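Local atomic coordinates of Ton_1535 (Thermococcus onnurineus, PDB entry 3ZPJ), a protein that is of unknown function but folds as an all-helical alpha-solenoid, a right-handed coil interrupted by a left-handed helical turn. Residues Gln307-His310 and Lys311-Glu314; Lys202-Glu205 and Leu206-Val210. All blocks are in the same frame, centred on the assembly; numbering follows the deposited sequence.

Both contacts are local, formed within single helices of the solenoid, and they sit at contrasting ends of them: contact 1 (307-314) is the capped N-terminal first turn of helix 309-325, contact 2 (202-210) the last turns of helix 194-209 before the chain leaves helical geometry. Their centres lie 26 Å apart and their nearest atoms about 15 Å apart, so neither touches the other. Contact 2 comes first along the chain, its centre about 9 Å from the centre of the chain, whereas contact 1 is a surface contact with its centre about 31 Å from it. A serine or threonine hydroxyl directed at the carbonyl four residues back recurs in both.

Contact 1: residues Gln307-His310 and Lys311-Glu314; sequences QNIH and KRSE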
ATOM      1  N   GLN A 307      -9.440 -30.022   2.136  1.00 56.99           N
ATOM      2  CA  GLN A 307      -8.803 -31.331   2.223  1.00 60.27           C
ATOM      3  C   GLN A 307      -7.869 -31.445   3.427  1.00 55.44           C
ATOM      4  O   GLN A 307      -7.802 -32.490   4.062  1.00 58.62           O
ATOM      5  CB  GLN A 307      -8.058 -31.655   0.925  1.00 60.13           C
ATOM      6  CG  GLN A 307      -8.967 -31.903  -0.270  1.00 67.80           C
ATOM      7  CD  GLN A 307      -9.659 -33.255  -0.207  1.00 80.00           C
ATOM      8  OE1 GLN A 307     -10.880 -33.348  -0.347  1.00 88.35           O
ATOM      9  NE2 GLN A 307      -8.880 -34.315  -0.007  1.00 76.91           N
ATOM     10  N   ASN A 308      -7.151 -30.375   3.749  1.00 61.27           N
ATOM     11  CA  ASN A 308      -6.323 -30.382   4.955  1.00 60.92           C
ATOM     12  C   ASN A 308      -7.159 -30.585   6.217  1.00 60.41           C
ATOM     13  O   ASN A 308      -7.978 -29.739   6.571  1.00 61.15           O
ATOM     14  CB  ASN A 308      -5.503 -29.100   5.095  1.00 61.40           C
ATOM     15  CG  ASN A 308      -4.727 -29.066   6.396  1.00 70.21           C
ATOM     16  OD1 ASN A 308      -5.235 -28.631   7.431  1.00 70.25           O
ATOM     17  ND2 ASN A 308      -3.498 -29.565   6.358  1.00 78.24           N
ATOM     18  N   ILE A 309      -6.924 -31.702   6.896  1.00 60.89           N
ATOM     19  CA  ILE A 309      -7.758 -32.124   8.012  1.00 61.73           C
ATOM     20  C   ILE A 309      -7.828 -31.093   9.147  1.00 62.36           C
ATOM     21  O   ILE A 309      -8.853 -30.959   9.814  1.00 62.82           O
ATOM     22  CB  ILE A 309      -7.349 -33.546   8.513  1.00 60.08           C
ATOM     23  CG1 ILE A 309      -8.461 -34.167   9.340  1.00 66.75           C
ATOM     24  CG2 ILE A 309      -6.043 -33.516   9.287  1.00 57.36           C
ATOM     25  CD1 ILE A 309      -8.174 -35.585   9.738  1.00 75.30           C
ATOM     26  N   HIS A 310      -6.761 -30.330   9.340  1.00 64.23           N
ATOM     27  CA  HIS A 310      -6.741 -29.359  10.427  1.00 62.97           C
ATOM     28  C   HIS A 310      -7.432 -28.063  10.041  1.00 62.95           C
ATOM     29  O   HIS A 310      -8.182 -27.485  10.833  1.00 56.63           O
ATOM     30  CB  HIS A 310      -5.308 -29.105  10.892  1.00 68.12           C
ATOM     31  CG  HIS A 310      -4.616 -30.340  11.383  1.00 79.53           C
ATOM     32  ND1 HIS A 310      -3.768 -31.085  10.591  1.00 82.51           N
ATOM     33  CD2 HIS A 310      -4.674 -30.980  12.576  1.00 84.59           C
ATOM     34  CE1 HIS A 310      -3.321 -32.123  11.278  1.00 83.42           C
ATOM     35  NE2 HIS A 310      -3.857 -32.083  12.486  1.00 86.78           N
ATOM     36  N   LYS A 311      -7.184 -27.609   8.819  1.00 61.34           N
ATOM     37  CA  LYS A 311      -7.830 -26.403   8.333  1.00 59.69           C
ATOM     38  C   LYS A 311      -9.336 -26.618   8.269  1.00 56.85           C
ATOM     39  O   LYS A 311     -10.112 -25.726   8.596  1.00 52.80           O
ATOM     40  CB  LYS A 311      -7.283 -25.993   6.965  1.00 61.85           C
ATOM     41  CG  LYS A 311      -6.443 -24.723   7.012  1.00 66.85           C
ATOM     42  CD  LYS A 311      -5.154 -24.951   7.789  1.00 64.94           C
ATOM     43  CE  LYS A 311      -4.482 -23.643   8.152  1.00 51.79           C
ATOM     44  NZ  LYS A 311      -5.244 -22.911   9.205  1.00 57.84           N
ATOM     45  N   ARG A 312      -9.742 -27.817   7.868  1.00 55.22           N
ATOM     46  CA  ARG A 312     -11.155 -28.139   7.798  1.00 52.33           C
ATOM     47  C   ARG A 312     -11.757 -28.071   9.201  1.00 52.86           C
ATOM     48  O   ARG A 312     -12.848 -27.521   9.397  1.00 55.70           O
ATOM     49  CB  ARG A 312     -11.378 -29.519   7.155  1.00 52.16           C
ATOM     50  CG  ARG A 312     -12.826 -29.994   7.182  1.00 53.70           C
ATOM     51  CD  ARG A 312     -13.090 -31.095   6.166  1.00 56.02           C
ATOM     52  NE  ARG A 312     -12.739 -32.421   6.666  1.00 58.01           N
ATOM     53  CZ  ARG A 312     -11.624 -33.085   6.355  1.00 62.44           C
ATOM     54  NH1 ARG A 312     -10.723 -32.550   5.532  1.00 59.89           N
ATOM     55  NH2 ARG A 312     -11.407 -34.288   6.872  1.00 60.74           N
ATOM     56  N   SER A 313     -11.036 -28.625  10.173  1.00 53.96           N
ATOM     57  CA  SER A 313     -11.481 -28.596  11.559  1.00 54.25           C
ATOM     58  C   SER A 313     -11.706 -27.168  12.037  1.00 49.92           C
ATOM     59  O   SER A 313     -12.747 -26.854  12.605  1.00 60.60           O
ATOM     60  CB  SER A 313     -10.480 -29.319  12.457  1.00 53.20           C
ATOM     61  OG  SER A 313     -10.652 -30.727  12.361  1.00 63.10           O
ATOM     62  N   GLU A 314     -10.735 -26.303  11.771  1.00 49.57           N
ATOM     63  CA  GLU A 314     -10.825 -24.904  12.166  1.00 47.49           C
ATOM     64  C   GLU A 314     -12.029 -24.201  11.537  1.00 52.46           C
ATOM     65  O   GLU A 314     -12.818 -23.562  12.238  1.00 54.26           O
ATOM     66  CB  GLU A 314      -9.528 -24.169  11.816  1.00 54.40           C
ATOM     67  CG  GLU A 314      -8.337 -24.597  12.664  1.00 70.81           C
ATOM     68  CD  GLU A 314      -6.990 -24.252  12.033  1.00 82.88           C
ATOM     69  OE1 GLU A 314      -6.858 -23.141  11.461  1.00 87.21           O
ATOM     70  OE2 GLU A 314      -6.066 -25.101  12.104  1.00 78.82           O
TER
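The chain turns into helix 309-325 here, and the first i-to-i+4 bonds run from Arg312 N to Asn308 O (2.9 Å), from Ser313 N to Ile309 O and from Glu314 N to His310 O. Asn308 is the N-cap. With its CG anti to the backbone N (chi1 176°), the side chain folds forward over the helix start, and OD1 accepts from Lys311 N at 2.6 Å, a nearly straight bond (165°) in the carbonyl plane. A weak, more bent bond from His310 N shares that oxygen, so two amides of the first turn are engaged. Lys311 CB packs 3.4 Å from the same OD1. Farther out, the lysine chain bends at chi2 and chi4, and NZ makes a salt bridge with Glu314 OE1 (2.8 Å) from the syn side but 29° out of the carboxylate plane. Arg312 reaches back across Ile309, its NH2 3.8 Å from Ile309 CG1, while NH1 binds Ile306 O and, weakly, Gln307 O (3.3 Å). Ser313 OG donates to Ile309 O at 3.1 Å, giving that carbonyl two donors, OG nearer its plane and Ser313 N above it; OG also bonds Asp341 N. Asp280 holds the backbone amides of Gln307 and Asn308, Gln284 of helix 280-293 touches Asn308 and Lys311, and Pro340, in the loop before helix 342-351, touches Ile309 and Arg312, while Ile344 of that helix packs on Ser313 and Glu314.

Contact 2: residues Lys202-Glu205 and Leu206-Val210; sequences KKIE and LAKTV
Lys208 lies alongside Ile204, one turn earlier in helix 194-209, both side chains pointing the same way. Extended beyond CG, the lysine chain brings its outer end, CE and NZ, each to 3.8 Å from Ile204 CG2, the branch anti to the backbone N. Nearer its root, Lys208 CB rests 3.3 Å from Ile204 O, the carbonyl that also accepts Lys208 N. The same i-to-i+4 pattern joins Leu206 N to Lys202 O and Ala207 N to Lys203 O. At the C-terminal end Thr209 turns OG1 back beside its own backbone N (chi1 -51°), pointing it at Glu205 O; the 2.5 Å separation is very short and its exact value doubtful. Thr209 N bonds to that oxygen at 2.8 Å, so the carbonyl probably takes both donors. Val210 is the first residue to leave helical geometry, though its N still bonds Leu206 O. Lys203 NZ instead makes salt bridges with Glu166 and Asp170. Around this helix end, Trp253 of helix 240-256 packs on Glu205, Leu206 and Thr209, Leu222 and Leu223 of helix 216-223 meet Leu206 and Lys203 respectively, and Met178 and Tyr181 of helix 174-190 lie against Ala207 and Ile204.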
ATOM      1  N   LYS A 202      -7.494   2.773  10.042  1.00 29.29           N
ATOM      2  CA  LYS A 202      -8.437   2.382   9.006  1.00 37.73           C
ATOM      3  C   LYS A 202      -7.728   1.858   7.747  1.00 32.23           C
ATOM      4  O   LYS A 202      -8.163   0.867   7.172  1.00 35.24           O
ATOM      5  CB  LYS A 202      -9.384   3.540   8.681  1.00 33.87           C
ATOM      6  CG  LYS A 202     -10.487   3.186   7.726  1.00 38.81           C
ATOM      7  CD  LYS A 202     -11.478   4.317   7.627  1.00 41.26           C
ATOM      8  CE  LYS A 202     -12.368   4.167   6.420  1.00 51.91           C
ATOM      9  NZ  LYS A 202     -13.154   5.412   6.186  1.00 64.81           N
ATOM     10  N   LYS A 203      -6.620   2.479   7.341  1.00 30.60           N
ATOM     11  CA  LYS A 203      -5.891   1.978   6.156  1.00 30.31           C
ATOM     12  C   LYS A 203      -5.281   0.594   6.405  1.00 28.61           C
ATOM     13  O   LYS A 203      -4.999  -0.164   5.469  1.00 30.28           O
ATOM     14  CB  LYS A 203      -4.809   2.968   5.692  1.00 28.01           C
ATOM     15  CG  LYS A 203      -5.362   4.296   5.174  1.00 26.46           C
ATOM     16  CD  LYS A 203      -4.257   5.247   4.757  1.00 24.68           C
ATOM     17  CE  LYS A 203      -4.773   6.464   3.998  1.00 28.92           C
ATOM     18  NZ  LYS A 203      -3.709   7.532   3.829  1.00 25.65           N
ATOM     19  N   ILE A 204      -5.078   0.260   7.674  1.00 32.55           N
ATOM     20  CA  ILE A 204      -4.536  -1.050   8.018  1.00 29.37           C
ATOM     21  C   ILE A 204      -5.617  -2.134   7.943  1.00 30.01           C
ATOM     22  O   ILE A 204      -5.365  -3.220   7.406  1.00 33.65           O
ATOM     23  CB  ILE A 204      -3.881  -1.036   9.404  1.00 36.25           C
ATOM     24  CG1 ILE A 204      -2.577  -0.225   9.351  1.00 38.57           C
ATOM     25  CG2 ILE A 204      -3.613  -2.462   9.874  1.00 24.14           C
ATOM     26  CD1 ILE A 204      -2.001   0.136  10.727  1.00 27.81           C
ATOM     27  N   GLU A 205      -6.821  -1.840   8.444  1.00 29.45           N
ATOM     28  CA  GLU A 205      -7.930  -2.801   8.315  1.00 41.15           C
ATOM     29  C   GLU A 205      -8.215  -3.014   6.835  1.00 35.31           C
ATOM     30  O   GLU A 205      -8.443  -4.122   6.393  1.00 32.10           O
ATOM     31  CB  GLU A 205      -9.218  -2.312   8.981  1.00 36.30           C
ATOM     32  CG  GLU A 205      -9.156  -2.046  10.473  1.00 59.28           C
ATOM     33  CD  GLU A 205     -10.504  -1.552  11.023  1.00 67.91           C
ATOM     34  OE1 GLU A 205     -11.555  -2.088  10.600  1.00 68.69           O
ATOM     35  OE2 GLU A 205     -10.513  -0.615  11.855  1.00 67.46           O
ATOM     36  N   LEU A 206      -8.186  -1.929   6.071  1.00 42.11           N
ATOM     37  CA  LEU A 206      -8.442  -2.015   4.651  1.00 37.89           C
ATOM     38  C   LEU A 206      -7.353  -2.843   3.972  1.00 37.04           C
ATOM     39  O   LEU A 206      -7.656  -3.790   3.265  1.00 30.77           O
ATOM     40  CB  LEU A 206      -8.558  -0.616   4.040  1.00 31.12           C
ATOM     41  CG  LEU A 206      -8.614  -0.506   2.514  1.00 35.44           C
ATOM     42  CD1 LEU A 206      -9.623  -1.455   1.901  1.00 37.39           C
ATOM     43  CD2 LEU A 206      -8.978   0.929   2.151  1.00 33.13           C
ATOM     44  N   ALA A 207      -6.086  -2.508   4.198  1.00 25.73           N
ATOM     45  CA  ALA A 207      -5.029  -3.296   3.579  1.00 29.63           C
ATOM     46  C   ALA A 207      -5.131  -4.777   3.977  1.00 34.94           C
ATOM     47  O   ALA A 207      -4.865  -5.656   3.166  1.00 36.46           O
ATOM     48  CB  ALA A 207      -3.644  -2.746   3.926  1.00 24.72           C
ATOM     49  N   LYS A 208      -5.518  -5.039   5.223  1.00 35.56           N
ATOM     50  CA  LYS A 208      -5.645  -6.411   5.714  1.00 36.94           C
ATOM     51  C   LYS A 208      -6.829  -7.131   5.090  1.00 37.33           C
ATOM     52  O   LYS A 208      -6.756  -8.322   4.825  1.00 39.29           O
ATOM     53  CB  LYS A 208      -5.786  -6.447   7.240  1.00 39.77           C
ATOM     54  CG  LYS A 208      -4.481  -6.589   7.982  1.00 46.54           C
ATOM     55  CD  LYS A 208      -4.673  -6.377   9.481  1.00 48.95           C
ATOM     56  CE  LYS A 208      -3.326  -6.216  10.184  1.00 53.05           C
ATOM     57  NZ  LYS A 208      -3.476  -5.800  11.625  1.00 60.26           N
ATOM     58  N   THR A 209      -7.916  -6.402   4.865  1.00 38.38           N
ATOM     59  CA  THR A 209      -9.150  -6.985   4.352  1.00 30.49           C
ATOM     60  C   THR A 209      -9.027  -7.240   2.856  1.00 37.12           C
ATOM     61  O   THR A 209      -9.365  -8.318   2.364  1.00 38.29           O
ATOM     62  CB  THR A 209     -10.341  -6.043   4.562  1.00 26.04           C
ATOM     63  OG1 THR A 209     -10.389  -5.614   5.932  1.00 31.07           O
ATOM     64  CG2 THR A 209     -11.647  -6.750   4.185  1.00 29.15           C
ATOM     65  N   VAL A 210      -8.564  -6.233   2.128  1.00 36.85           N
ATOM     66  CA  VAL A 210      -8.376  -6.359   0.685  1.00 32.19           C
ATOM     67  C   VAL A 210      -6.873  -6.506   0.433  1.00 39.78           C
ATOM     68  O   VAL A 210      -6.160  -5.517   0.218  1.00 42.58           O
ATOM     69  CB  VAL A 210      -8.925  -5.129  -0.040  1.00 30.17           C
ATOM     70  CG1 VAL A 210      -8.927  -5.361  -1.533  1.00 34.29           C
ATOM     71  CG2 VAL A 210     -10.338  -4.835   0.424  1.00 36.12           C
TER